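Local coordinates for protein nitrilotriacetate monooxygenase (Burkholderia pseudomallei, PDB 3SDO) that probably acts as a flavin-dependent monooxygenase of the NtaA/SnaA/DszA family, using reduced FMN and molecular oxygen to oxidise an organic substrate, at residues K8-G13 against D392-G397; R48-G53 against V88-I93; L116-G121 against N205-P210; S209-P214 against G428-D433; P264-V269 against G436-E441. All blocks are in the same frame, centred on the assembly; numbering follows the deposited sequence.

The five contacts tie ends and loops of a luciferase-like TIM barrel. Interaction 1 joins the first strand, 11-15, to strand 393-396 and closes the barrel. Interaction 2 falls between its two halves along the chain and pins the loop before strand 94-100 to helix 39-51. Interaction 3 follows interaction 2; both also reach the second subunit. Interactions 3 and 4 share Ser209 and Pro210, with centres about 9 Å apart, and hold the loop before strand 215-218. Interactions 4 and 5 bring in the C-terminal segments 428-433 and 436-441, so their segments alternate with those of interaction 1. Interaction 5 touches interaction 1 at strand 268-277, the other neighbour of strand 393-396, about 15 Å between centres.

Interaction 1: residues K8-G13 against D392-G397; sequences KHIHFG and DGFMLG
The ring of Phe12 lies beside the ring of Phe394 and points the same way. Its CE1 is 3.8 Å from CD2 of Phe394. The two planes are 32° apart, so the rings meet obliquely. In both residues CG is anti to the carbonyl carbon (chi1 -70° and -61°), which keeps the neighbouring rings in step. Two aliphatic groups extend this layer. The CG2 branch of Ile10 touches Phe394 CD2 at 3.7 Å. At the other end, CD1 of Leu396 lies 3.8 Å from CD1 of Phe12.

The backbones run parallel and pair His11 with Gly393, Phe12 with Phe394, and Gly13 with Met395. Phe394 N donates to His11 O at 2.9 Å. Gly13 N then donates to Phe394 O, and Leu396 N to Gly13 O at 2.8 Å; both bonds are nearly straight. Between these bonds, Phe12 CA makes a CH...O contact with Phe394 O. Beyond the paired residues, one water donates to both His9 O and Asp392 O. The His11 ring turns its CD2 edge toward Asp392 O, 3.5 Å away. The carboxylate of Asp392 is used elsewhere, by Tyr250, Lys254 and Val269 N.

This is the closing seam of the TIM barrel, where the first strand meets the last. Phe12 packs on helix 401-418, including an edge-to-face contact with Phe408. Phe394 packs on helix 375-387. Strand 393-396 is flanked on its other edge by strand 268-277, and Phe12 also bonds through its backbone to Ala55, ahead of strand 56-59.

Interaction 2: residues R48-G53 against V88-I93; sequences RAENAG and VLTSKI
Glu50 reaches from the end of the TIM-barrel helix 39-51 into the loop that leads to strand 94-100. Its carboxylate gathers three successive backbone N-H groups of the loop. The same oxygen, OE2, accepts from Ser91 N, Lys92 N and Ile93 N. The bond from Lys92 N is the shortest, 2.6 Å from OE2. Each donor comes from its own direction. Ser91 N uses the syn lone pair and Ile93 N the anti lone pair, while Lys92 N comes in 38° above the carboxylate plane. CG of Glu50 is anti to the backbone N (chi1 178°), and the extended chain carries the carboxylate from the helix to the loop N-H groups. Three donors on one oxygen would be expected to stabilise its negative charge.

The tight part continues along the buried flank of the glutamate. Ile93 CB lies 3.9 Å from Glu50 CB, and its CD1 touches Ala49 CB at 3.8 Å. Ile93 CG2 lies 3.6 Å from Glu50 OE2.

The other side is looser. Ser91 is exposed, and its OG comes no closer than 3.8 Å to Glu50 OE2. Lys92 brings its CB near the carboxylate, but the chain then leads away, and NZ bonds to Arg426 O. Thr90 OG1 also turns elsewhere, to Leu86 O and Arg123. The helix itself ends in a Schellman motif, where Gly53 has positive phi (87°). There Gly53 N donates to Glu50 O at 3.1 Å.

Interaction 3: residues L116-G121 against N205-P210; sequences LDLISG and NIRRSP
The last turn of barrel helix 106-119, closed by a Schellman motif at Gly121, packs against the loop that leads to strand 215-218. Asp117 makes the polar link. Its OD2 accepts from Ser209 OG in a very short bond of 2.5 Å, a length that is doubtful in detail. With chi1 at 75°, Ser209 OG sits between its own backbone N and carbonyl carbon, facing the helix. The other oxygen, OD1, takes bonds from Ala124 N and Gln211 NE2.

Leu118 carries the apolar part. Its CG is anti to the backbone N (chi1 -160°), which sends both methyls toward the loop. CD1 lies 3.9 Å from CG of Arg207, whose chain crosses the leucine at about a right angle, and 3.7 Å from Arg208 O. CD2 meets Ile206 CD1 at 4.1 Å. Arg207 bends at chi3, and its NE donates to Arg208 O in the guanidinium plane. Farther along, the Pro210 ring rests on the Gly121 peptide, with CD 3.7 Å from Gly121 C. Phe77 of the second subunit packs on Leu118, and Arg76 of that subunit on Ile206.

The contact therefore divides into a polar and a greasy half. The carboxylate of Asp117 is buried, and donors at both oxygens compensate it. The serine bond ties the start of the turn from Ser209 to Gly212 to the helix.

Interaction 4: residues S209-P214 against G428-D433; sequences SPQGQP and GATLRD
Hydrogen bonds dominate this contact. Arg432 grips Gln213 O side-on, with NE at 3.2 Å and NH2 at 3.1 Å. The oxygen lies in the guanidinium plane. NE is tilted 17° from the carbonyl plane of Gln213, whereas NH2 stands 59° above it. The arginine chain is extended from CG to NE, which carries the guanidinium across to the loop. Farther back, Arg432 N donates to Gln211 OE1 at 3.0 Å, nearly along the C=O axis. The Gln211 amide is thus held at both ends, since its NE2 bonds to Asp117 OD1 and Ala124 O.

Van der Waals contacts fill in between. Gln211 CB meets Thr430 CB at 3.7 Å. Thr430 CG2 lies equally close to Pro210 O. The Gln211 and Arg432 chains cross at about a right angle, with OE1 of Gln211 3.3 Å from CG of Arg432.

Local bonds shape each partner. Ser209 OG accepts from Gln211 N in an ST turn, and a type I turn runs from Ser209 to Gly212. On the other side, Thr430 OG1 accepts from Asp433 N at 2.9 Å, and Asp433 OD2 accepts from Thr430 N. Here a capped helix start meets a beta turn: Thr430 is the N-cap of helix 431-435, and its reciprocal bonds with Asp433 form a classic capping box.

Interaction 5: residues P264-V269 against G436-E441; sequences PDHVKV and GLPYKE
The His266 ring carries Pro438 over one face. CD of the proline stands 3.9 Å from the ring centroid and only 9° off the normal, a CH-pi contact. At the ring edge, in its plane, a water sits 2.9 Å from ND1. That water also accepts from Lys268 NZ at 2.6 Å and donates to Gly436 O at 2.8 Å. It thus bridges the two segments, where the nearest direct approach of Lys268 NZ to Gly436 O is 4.4 Å.

Leu437 packs beside the histidine. Its CD2 lies 3.2 Å from His266 O and 3.8 Å from His266 CB. The same methyl meets CE of Lys268 at 4.0 Å. Lys268 bends at chi2 (-63°), then runs past the leucine in the opposite direction and presents its ammonium to the water.

Around the contact, Lys268 pairs through its backbone with Asp234 and Val236, and Leu437 packs on Arg432. Gly436, with positive phi, ends helix 431-435 in a Schellman motif. The C-terminal segment leaves that helix and lies over the entry to barrel strand 268-277, a water-bridged surface contact on the rim of the TIM barrel.

Interaction 1: residues K8-G13 against D392-G397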
# COMPACT_ATOMS: atom_id res chain seq x y z
N LYS A 8 -2.94 -10.33 34.23
CA LYS A 8 -2.26 -9.34 33.44
C LYS A 8 -3.01 -9.01 32.15
O LYS A 8 -3.76 -9.84 31.63
CB LYS A 8 -0.85 -9.79 33.10
CG LYS A 8 -0.75 -10.96 32.16
CD LYS A 8 0.72 -11.33 32.00
CE LYS A 8 0.94 -12.42 30.97
NZ LYS A 8 2.31 -13.02 31.13
N HIS A 9 -2.77 -7.81 31.64
CA HIS A 9 -3.29 -7.40 30.36
C HIS A 9 -2.97 -8.40 29.22
O HIS A 9 -1.81 -8.75 28.98
CB HIS A 9 -2.79 -6.01 30.01
CG HIS A 9 -3.20 -5.54 28.65
ND1 HIS A 9 -4.45 -5.02 28.38
CD2 HIS A 9 -2.53 -5.53 27.48
CE1 HIS A 9 -4.52 -4.71 27.10
NE2 HIS A 9 -3.37 -5.01 26.53
N ILE A 10 -4.02 -8.83 28.53
CA ILE A 10 -3.89 -9.67 27.35
C ILE A 10 -3.94 -8.78 26.11
O ILE A 10 -4.92 -8.05 25.91
CB ILE A 10 -4.99 -10.74 27.32
CG1 ILE A 10 -4.86 -11.63 28.56
CG2 ILE A 10 -4.95 -11.54 25.99
CD1 ILE A 10 -6.00 -12.64 28.73
N HIS A 11 -2.87 -8.78 25.31
CA HIS A 11 -2.84 -7.99 24.08
C HIS A 11 -3.74 -8.64 23.01
O HIS A 11 -3.80 -9.86 22.91
CB HIS A 11 -1.41 -7.88 23.52
CG HIS A 11 -0.41 -7.31 24.47
ND1 HIS A 11 -0.24 -5.95 24.65
CD2 HIS A 11 0.51 -7.91 25.28
CE1 HIS A 11 0.71 -5.74 25.55
NE2 HIS A 11 1.19 -6.91 25.94
N PHE A 12 -4.38 -7.82 22.19
CA PHE A 12 -5.14 -8.33 21.04
C PHE A 12 -4.80 -7.61 19.77
O PHE A 12 -4.61 -6.38 19.75
CB PHE A 12 -6.63 -8.18 21.27
CG PHE A 12 -7.16 -9.11 22.32
CD1 PHE A 12 -7.58 -10.37 21.99
CD2 PHE A 12 -7.20 -8.72 23.65
CE1 PHE A 12 -8.06 -11.24 22.97
CE2 PHE A 12 -7.68 -9.56 24.61
CZ PHE A 12 -8.11 -10.84 24.27
N GLY A 13 -4.79 -8.38 18.69
CA GLY A 13 -4.81 -7.84 17.34
C GLY A 13 -6.05 -8.37 16.64
O GLY A 13 -6.59 -9.39 17.04
N ASP A 392 0.82 -14.65 24.81
CA ASP A 392 0.99 -13.33 25.44
C ASP A 392 -0.17 -12.41 25.05
O ASP A 392 -0.31 -11.29 25.55
CB ASP A 392 2.29 -12.67 24.97
CG ASP A 392 3.53 -13.44 25.38
OD1 ASP A 392 3.54 -13.92 26.51
OD2 ASP A 392 4.48 -13.56 24.56
N GLY A 393 -0.96 -12.89 24.11
CA GLY A 393 -2.04 -12.14 23.50
C GLY A 393 -2.62 -13.01 22.41
O GLY A 393 -2.18 -14.15 22.24
N PHE A 394 -3.62 -12.49 21.69
CA PHE A 394 -4.26 -13.26 20.64
C PHE A 394 -4.47 -12.47 19.35
O PHE A 394 -4.73 -11.28 19.39
CB PHE A 394 -5.62 -13.76 21.10
CG PHE A 394 -5.55 -14.66 22.29
CD1 PHE A 394 -5.29 -16.00 22.13
CD2 PHE A 394 -5.74 -14.16 23.57
CE1 PHE A 394 -5.20 -16.85 23.25
CE2 PHE A 394 -5.64 -14.99 24.67
CZ PHE A 394 -5.38 -16.35 24.50
N MET A 395 -4.35 -13.16 18.23
CA MET A 395 -4.75 -12.63 16.93
C MET A 395 -6.18 -13.08 16.66
O MET A 395 -6.42 -14.27 16.43
CB MET A 395 -3.80 -13.16 15.85
CG MET A 395 -3.98 -12.56 14.47
SD MET A 395 -3.20 -10.94 14.27
CE MET A 395 -1.42 -11.33 14.32
N LEU A 396 -7.12 -12.15 16.66
CA LEU A 396 -8.53 -12.48 16.44
C LEU A 396 -8.78 -12.65 14.95
O LEU A 396 -8.60 -11.71 14.18
CB LEU A 396 -9.43 -11.39 17.00
CG LEU A 396 -9.23 -11.14 18.49
CD1 LEU A 396 -9.73 -9.74 18.86
CD2 LEU A 396 -9.95 -12.24 19.30
N GLY A 397 -9.18 -13.87 14.57
CA GLY A 397 -9.55 -14.20 13.20
C GLY A 397 -10.99 -14.64 13.22
O GLY A 397 -11.27 -15.84 13.23
O HOH W 1 0.07 -10.37 28.21

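Interaction 2: residues R48-G53 against V88-I93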
# COMPACT_ATOMS: atom_id res chain seq x y z
N ARG A 48 -14.10 0.20 15.22
CA ARG A 48 -14.73 -0.66 16.21
C ARG A 48 -13.68 -1.31 17.10
O ARG A 48 -13.79 -1.29 18.33
CB ARG A 48 -15.55 -1.74 15.50
CG ARG A 48 -16.57 -2.45 16.36
CD ARG A 48 -17.76 -1.56 16.65
NE ARG A 48 -18.93 -2.31 17.05
CZ ARG A 48 -19.26 -2.62 18.30
NH1 ARG A 48 -18.52 -2.24 19.33
NH2 ARG A 48 -20.37 -3.29 18.52
N ALA A 49 -12.65 -1.87 16.48
CA ALA A 49 -11.56 -2.48 17.23
C ALA A 49 -10.78 -1.45 18.06
O ALA A 49 -10.50 -1.67 19.24
CB ALA A 49 -10.61 -3.25 16.28
N GLU A 50 -10.46 -0.32 17.44
CA GLU A 50 -9.69 0.73 18.09
C GLU A 50 -10.43 1.26 19.32
O GLU A 50 -9.84 1.49 20.38
CB GLU A 50 -9.41 1.89 17.12
CG GLU A 50 -8.66 3.05 17.74
CD GLU A 50 -8.31 4.13 16.71
OE1 GLU A 50 -9.24 4.81 16.22
OE2 GLU A 50 -7.10 4.27 16.39
N ASN A 51 -11.73 1.48 19.18
CA ASN A 51 -12.49 2.03 20.30
C ASN A 51 -12.58 1.06 21.50
O ASN A 51 -12.82 1.50 22.62
CB ASN A 51 -13.89 2.40 19.82
CG ASN A 51 -13.91 3.63 18.94
OD1 ASN A 51 -12.92 4.37 18.85
ND2 ASN A 51 -15.06 3.88 18.31
N ALA A 52 -12.37 -0.23 21.25
CA ALA A 52 -12.40 -1.28 22.29
C ALA A 52 -11.02 -1.51 22.94
O ALA A 52 -10.88 -2.30 23.89
CB ALA A 52 -12.90 -2.59 21.65
N GLY A 53 -10.00 -0.84 22.43
CA GLY A 53 -8.65 -1.01 22.94
C GLY A 53 -7.84 -2.16 22.34
O GLY A 53 -6.81 -2.54 22.88
N VAL A 88 -5.15 7.40 8.60
CA VAL A 88 -5.58 8.77 8.63
C VAL A 88 -7.04 8.91 9.16
O VAL A 88 -7.50 10.00 9.55
CB VAL A 88 -5.31 9.31 7.16
CG1 VAL A 88 -6.52 9.88 6.53
CG2 VAL A 88 -4.05 10.16 7.15
N LEU A 89 -7.75 7.79 9.23
CA LEU A 89 -9.09 7.75 9.76
C LEU A 89 -9.12 7.10 11.14
O LEU A 89 -10.19 6.85 11.67
CB LEU A 89 -10.05 7.02 8.79
CG LEU A 89 -10.16 7.65 7.40
CD1 LEU A 89 -10.98 6.79 6.43
CD2 LEU A 89 -10.76 9.13 7.48
N THR A 90 -7.95 6.83 11.71
CA THR A 90 -7.84 6.28 13.03
C THR A 90 -6.80 7.12 13.76
O THR A 90 -6.29 8.09 13.20
CB THR A 90 -7.43 4.78 13.00
OG1 THR A 90 -6.19 4.60 12.27
CG2 THR A 90 -8.53 3.91 12.38
N SER A 91 -6.47 6.77 14.99
CA SER A 91 -5.46 7.52 15.74
C SER A 91 -4.49 6.68 16.58
O SER A 91 -3.35 7.10 16.78
CB SER A 91 -6.16 8.57 16.61
OG SER A 91 -7.09 7.96 17.46
N LYS A 92 -4.91 5.52 17.09
CA LYS A 92 -4.08 4.74 18.03
C LYS A 92 -3.76 3.36 17.53
O LYS A 92 -2.69 2.82 17.83
CB LYS A 92 -4.80 4.50 19.37
CG LYS A 92 -5.13 5.67 20.21
CD LYS A 92 -5.67 5.18 21.60
CE LYS A 92 -4.52 4.67 22.52
NZ LYS A 92 -4.80 4.72 24.01
N ILE A 93 -4.72 2.74 16.85
CA ILE A 93 -4.60 1.33 16.51
C ILE A 93 -3.39 1.07 15.58
O ILE A 93 -3.12 1.83 14.65
CB ILE A 93 -5.90 0.76 15.96
CG1 ILE A 93 -5.88 -0.78 15.95
CG2 ILE A 93 -6.16 1.29 14.53
CD1 ILE A 93 -7.29 -1.41 15.81

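Interaction 3: residues L116-G121 against N205-P210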
# COMPACT_ATOMS: atom_id res chain seq x y z
N LEU A 116 4.39 4.72 5.71
CA LEU A 116 3.23 4.38 6.53
C LEU A 116 3.49 4.70 8.01
O LEU A 116 2.65 5.31 8.69
CB LEU A 116 2.83 2.91 6.34
CG LEU A 116 1.79 2.29 7.28
CD1 LEU A 116 0.40 2.96 7.05
CD2 LEU A 116 1.74 0.75 7.11
N ASP A 117 4.67 4.33 8.49
CA ASP A 117 5.05 4.54 9.89
C ASP A 117 5.10 6.02 10.23
O ASP A 117 4.64 6.41 11.31
CB ASP A 117 6.41 3.89 10.21
CG ASP A 117 6.52 3.37 11.66
OD1 ASP A 117 5.51 3.13 12.35
OD2 ASP A 117 7.66 3.17 12.10
N LEU A 118 5.65 6.85 9.32
CA LEU A 118 5.76 8.28 9.59
C LEU A 118 4.38 8.97 9.52
O LEU A 118 4.03 9.78 10.37
CB LEU A 118 6.73 8.93 8.62
CG LEU A 118 7.32 10.27 9.03
CD1 LEU A 118 8.21 10.13 10.28
CD2 LEU A 118 8.12 10.86 7.86
N ILE A 119 3.58 8.62 8.51
CA ILE A 119 2.25 9.19 8.35
C ILE A 119 1.37 8.88 9.56
O ILE A 119 0.60 9.73 10.02
CB ILE A 119 1.57 8.69 7.06
CG1 ILE A 119 2.26 9.28 5.84
CG2 ILE A 119 0.04 9.05 7.09
CD1 ILE A 119 1.97 8.57 4.48
N SER A 120 1.51 7.65 10.07
CA SER A 120 0.70 7.13 11.15
C SER A 120 1.21 7.50 12.54
O SER A 120 0.59 7.16 13.52
CB SER A 120 0.59 5.59 11.05
OG SER A 120 1.82 4.93 11.36
N GLY A 121 2.36 8.16 12.65
CA GLY A 121 2.89 8.52 13.96
C GLY A 121 3.46 7.34 14.74
O GLY A 121 3.43 7.32 15.98
N ASN A 205 15.72 7.35 1.76
CA ASN A 205 15.31 8.75 1.60
C ASN A 205 14.07 9.12 2.43
O ASN A 205 13.28 9.98 2.06
CB ASN A 205 15.13 9.13 0.12
CG ASN A 205 14.08 8.30 -0.59
OD1 ASN A 205 13.50 7.39 -0.02
ND2 ASN A 205 13.84 8.63 -1.86
N ILE A 206 13.95 8.48 3.59
CA ILE A 206 12.93 8.86 4.57
C ILE A 206 13.45 8.53 5.97
O ILE A 206 14.23 7.57 6.17
CB ILE A 206 11.59 8.18 4.28
CG1 ILE A 206 10.51 8.73 5.22
CG2 ILE A 206 11.73 6.65 4.39
CD1 ILE A 206 9.08 8.28 4.84
N ARG A 207 13.04 9.35 6.92
CA ARG A 207 13.53 9.28 8.30
C ARG A 207 12.83 8.18 9.11
O ARG A 207 11.93 7.48 8.60
CB ARG A 207 13.33 10.63 9.00
CG ARG A 207 11.86 11.06 9.14
CD ARG A 207 11.73 12.11 10.20
NE ARG A 207 12.06 11.54 11.51
CZ ARG A 207 12.48 12.24 12.56
NH1 ARG A 207 12.61 13.56 12.48
NH2 ARG A 207 12.76 11.60 13.70
N ARG A 208 13.21 8.09 10.39
CA ARG A 208 12.66 7.11 11.33
C ARG A 208 11.40 7.68 12.00
O ARG A 208 11.26 8.88 12.06
CB ARG A 208 13.73 6.75 12.37
CG ARG A 208 15.02 6.24 11.73
CD ARG A 208 16.15 5.94 12.73
NE ARG A 208 16.10 4.58 13.23
CZ ARG A 208 15.77 4.20 14.46
NH1 ARG A 208 15.40 5.08 15.37
NH2 ARG A 208 15.76 2.91 14.76
N SER A 209 10.51 6.81 12.47
CA SER A 209 9.22 7.19 13.06
C SER A 209 9.30 7.42 14.57
O SER A 209 10.36 7.25 15.18
CB SER A 209 8.19 6.08 12.80
OG SER A 209 8.42 4.95 13.65
N PRO A 210 8.18 7.80 15.18
CA PRO A 210 8.21 7.91 16.62
C PRO A 210 8.35 6.57 17.37
O PRO A 210 8.55 6.60 18.57
CB PRO A 210 6.87 8.58 16.95
CG PRO A 210 6.57 9.39 15.71
CD PRO A 210 6.98 8.48 14.62

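Interaction 4: residues S209-P214 against G428-D433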
# COMPACT_ATOMS: atom_id res chain seq x y z
N SER A 209 10.51 6.81 12.47
CA SER A 209 9.22 7.19 13.06
C SER A 209 9.30 7.42 14.57
O SER A 209 10.36 7.25 15.18
CB SER A 209 8.19 6.08 12.80
OG SER A 209 8.42 4.95 13.65
N PRO A 210 8.18 7.80 15.18
CA PRO A 210 8.21 7.91 16.62
C PRO A 210 8.35 6.57 17.37
O PRO A 210 8.55 6.60 18.57
CB PRO A 210 6.87 8.58 16.95
CG PRO A 210 6.57 9.39 15.71
CD PRO A 210 6.98 8.48 14.62
N GLN A 211 8.28 5.42 16.69
CA GLN A 211 8.61 4.15 17.36
C GLN A 211 9.95 3.56 16.90
O GLN A 211 10.32 2.44 17.27
CB GLN A 211 7.49 3.13 17.20
CG GLN A 211 7.22 2.70 15.77
CD GLN A 211 6.21 1.58 15.68
OE1 GLN A 211 5.82 0.98 16.71
NE2 GLN A 211 5.78 1.27 14.47
N GLY A 212 10.68 4.34 16.10
CA GLY A 212 12.04 3.98 15.65
C GLY A 212 12.02 3.27 14.31
O GLY A 212 12.51 3.80 13.30
N GLN A 213 11.44 2.08 14.32
CA GLN A 213 11.20 1.29 13.14
C GLN A 213 9.87 0.56 13.29
O GLN A 213 9.40 0.31 14.42
CB GLN A 213 12.26 0.20 12.98
CG GLN A 213 13.69 0.66 12.92
CD GLN A 213 14.64 -0.51 12.65
OE1 GLN A 213 14.25 -1.69 12.74
NE2 GLN A 213 15.87 -0.19 12.28
N PRO A 214 9.29 0.14 12.16
CA PRO A 214 8.08 -0.65 12.24
C PRO A 214 8.32 -1.98 12.96
O PRO A 214 9.44 -2.51 12.94
CB PRO A 214 7.71 -0.88 10.77
CG PRO A 214 8.38 0.17 10.01
CD PRO A 214 9.61 0.54 10.77
N GLY A 428 -0.42 5.08 25.08
CA GLY A 428 0.76 4.86 24.25
C GLY A 428 0.50 5.40 22.88
O GLY A 428 -0.54 5.12 22.29
N ALA A 429 1.43 6.19 22.38
CA ALA A 429 1.30 6.79 21.07
C ALA A 429 1.52 5.74 19.99
O ALA A 429 0.82 5.76 18.97
CB ALA A 429 2.29 7.96 20.93
N THR A 430 2.42 4.78 20.22
CA THR A 430 2.94 3.93 19.14
C THR A 430 2.48 2.48 19.27
O THR A 430 2.01 2.06 20.32
CB THR A 430 4.48 3.95 19.15
OG1 THR A 430 4.95 3.34 20.35
CG2 THR A 430 5.07 5.41 19.06
N LEU A 431 2.68 1.70 18.20
CA LEU A 431 2.46 0.27 18.26
C LEU A 431 3.38 -0.41 19.30
O LEU A 431 2.91 -1.18 20.12
CB LEU A 431 2.63 -0.39 16.89
CG LEU A 431 2.29 -1.90 16.87
CD1 LEU A 431 0.96 -2.18 17.61
CD2 LEU A 431 2.25 -2.42 15.38
N ARG A 432 4.67 -0.09 19.29
CA ARG A 432 5.58 -0.55 20.36
C ARG A 432 5.01 -0.25 21.77
O ARG A 432 4.94 -1.14 22.63
CB ARG A 432 6.99 0.02 20.18
CG ARG A 432 7.71 -0.60 18.96
CD ARG A 432 9.17 -0.16 18.82
NE ARG A 432 9.63 -0.59 17.51
CZ ARG A 432 10.09 -1.81 17.25
NH1 ARG A 432 10.24 -2.70 18.21
NH2 ARG A 432 10.40 -2.13 16.00
N ASP A 433 4.59 0.99 22.00
CA ASP A 433 3.97 1.37 23.28
C ASP A 433 2.80 0.46 23.69
O ASP A 433 2.70 0.02 24.85
CB ASP A 433 3.41 2.79 23.23
CG ASP A 433 4.46 3.87 23.17
OD1 ASP A 433 5.65 3.66 23.54
OD2 ASP A 433 4.05 4.99 22.76

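Interaction 5: residues P264-V269 against G436-E441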
# COMPACT_ATOMS: atom_id res chain seq x y z
N PRO A 264 13.57 -12.68 25.48
CA PRO A 264 12.32 -13.30 25.01
C PRO A 264 11.06 -12.59 25.51
O PRO A 264 9.98 -12.78 24.94
CB PRO A 264 12.38 -14.71 25.58
CG PRO A 264 13.36 -14.66 26.69
CD PRO A 264 14.33 -13.57 26.38
N ASP A 265 11.21 -11.79 26.57
CA ASP A 265 10.14 -10.95 27.10
C ASP A 265 9.60 -9.99 26.01
O ASP A 265 8.45 -9.59 26.05
CB ASP A 265 10.73 -10.16 28.30
CG ASP A 265 9.71 -9.38 29.13
OD1 ASP A 265 8.50 -9.66 29.07
OD2 ASP A 265 10.17 -8.47 29.89
N HIS A 266 10.44 -9.64 25.04
CA HIS A 266 10.05 -8.70 23.99
C HIS A 266 9.78 -9.39 22.66
O HIS A 266 9.76 -8.74 21.61
CB HIS A 266 11.11 -7.63 23.81
CG HIS A 266 11.44 -6.90 25.07
ND1 HIS A 266 10.46 -6.46 25.93
CD2 HIS A 266 12.62 -6.55 25.62
CE1 HIS A 266 11.03 -5.87 26.97
NE2 HIS A 266 12.34 -5.92 26.82
N VAL A 267 9.57 -10.70 22.70
CA VAL A 267 9.10 -11.41 21.51
C VAL A 267 7.74 -11.94 21.86
O VAL A 267 7.62 -12.95 22.57
CB VAL A 267 10.00 -12.57 21.13
CG1 VAL A 267 9.45 -13.25 19.82
CG2 VAL A 267 11.46 -12.09 21.01
N LYS A 268 6.71 -11.24 21.38
CA LYS A 268 5.34 -11.54 21.76
C LYS A 268 4.79 -12.71 20.94
O LYS A 268 4.96 -12.77 19.71
CB LYS A 268 4.46 -10.31 21.55
CG LYS A 268 4.97 -9.03 22.22
CD LYS A 268 5.04 -9.13 23.74
CE LYS A 268 5.31 -7.77 24.32
NZ LYS A 268 5.42 -7.71 25.78
N VAL A 269 4.09 -13.63 21.59
CA VAL A 269 3.47 -14.76 20.88
C VAL A 269 1.95 -14.64 20.93
O VAL A 269 1.36 -14.61 22.02
CB VAL A 269 3.93 -16.09 21.47
CG1 VAL A 269 3.17 -17.25 20.85
CG2 VAL A 269 5.46 -16.28 21.29
N GLY A 436 4.02 -2.92 24.67
CA GLY A 436 4.97 -2.91 25.76
C GLY A 436 6.37 -3.20 25.28
O GLY A 436 7.20 -3.69 26.06
N LEU A 437 6.63 -2.93 24.00
CA LEU A 437 7.98 -3.07 23.45
C LEU A 437 8.75 -1.75 23.61
O LEU A 437 8.16 -0.67 23.49
CB LEU A 437 7.93 -3.44 21.97
CG LEU A 437 7.29 -4.79 21.63
CD1 LEU A 437 7.02 -4.87 20.14
CD2 LEU A 437 8.16 -5.96 22.09
N PRO A 438 10.07 -1.82 23.85
CA PRO A 438 10.86 -0.60 23.94
C PRO A 438 11.06 0.07 22.58
O PRO A 438 11.15 -0.60 21.55
CB PRO A 438 12.21 -1.08 24.49
CG PRO A 438 12.22 -2.54 24.35
CD PRO A 438 10.84 -3.03 24.17
N TYR A 439 11.11 1.40 22.60
CA TYR A 439 11.47 2.21 21.45
C TYR A 439 12.69 1.59 20.75
O TYR A 439 13.64 1.19 21.40
CB TYR A 439 11.74 3.66 21.89
CG TYR A 439 12.22 4.53 20.76
CD1 TYR A 439 13.59 4.70 20.51
CD2 TYR A 439 11.32 5.14 19.89
CE1 TYR A 439 14.03 5.47 19.45
CE2 TYR A 439 11.75 5.92 18.85
CZ TYR A 439 13.09 6.08 18.62
OH TYR A 439 13.50 6.84 17.57
N LYS A 440 12.64 1.49 19.43
CA LYS A 440 13.72 0.87 18.67
C LYS A 440 14.82 1.88 18.37
O LYS A 440 14.70 2.66 17.43
CB LYS A 440 13.17 0.28 17.38
CG LYS A 440 14.20 -0.45 16.53
CD LYS A 440 14.28 -1.91 16.85
CE LYS A 440 15.36 -2.62 16.02
NZ LYS A 440 14.91 -3.99 15.65
N GLU A 441 15.90 1.87 19.17
CA GLU A 441 17.04 2.76 18.91
C GLU A 441 17.77 2.35 17.63
O GLU A 441 17.86 1.16 17.31
CB GLU A 441 18.07 2.74 20.06
CG GLU A 441 17.60 3.35 21.37
CD GLU A 441 17.43 4.86 21.34
OE1 GLU A 441 18.06 5.53 20.50
OE2 GLU A 441 16.66 5.38 22.18
O HOH W 2 7.59 -6.43 26.46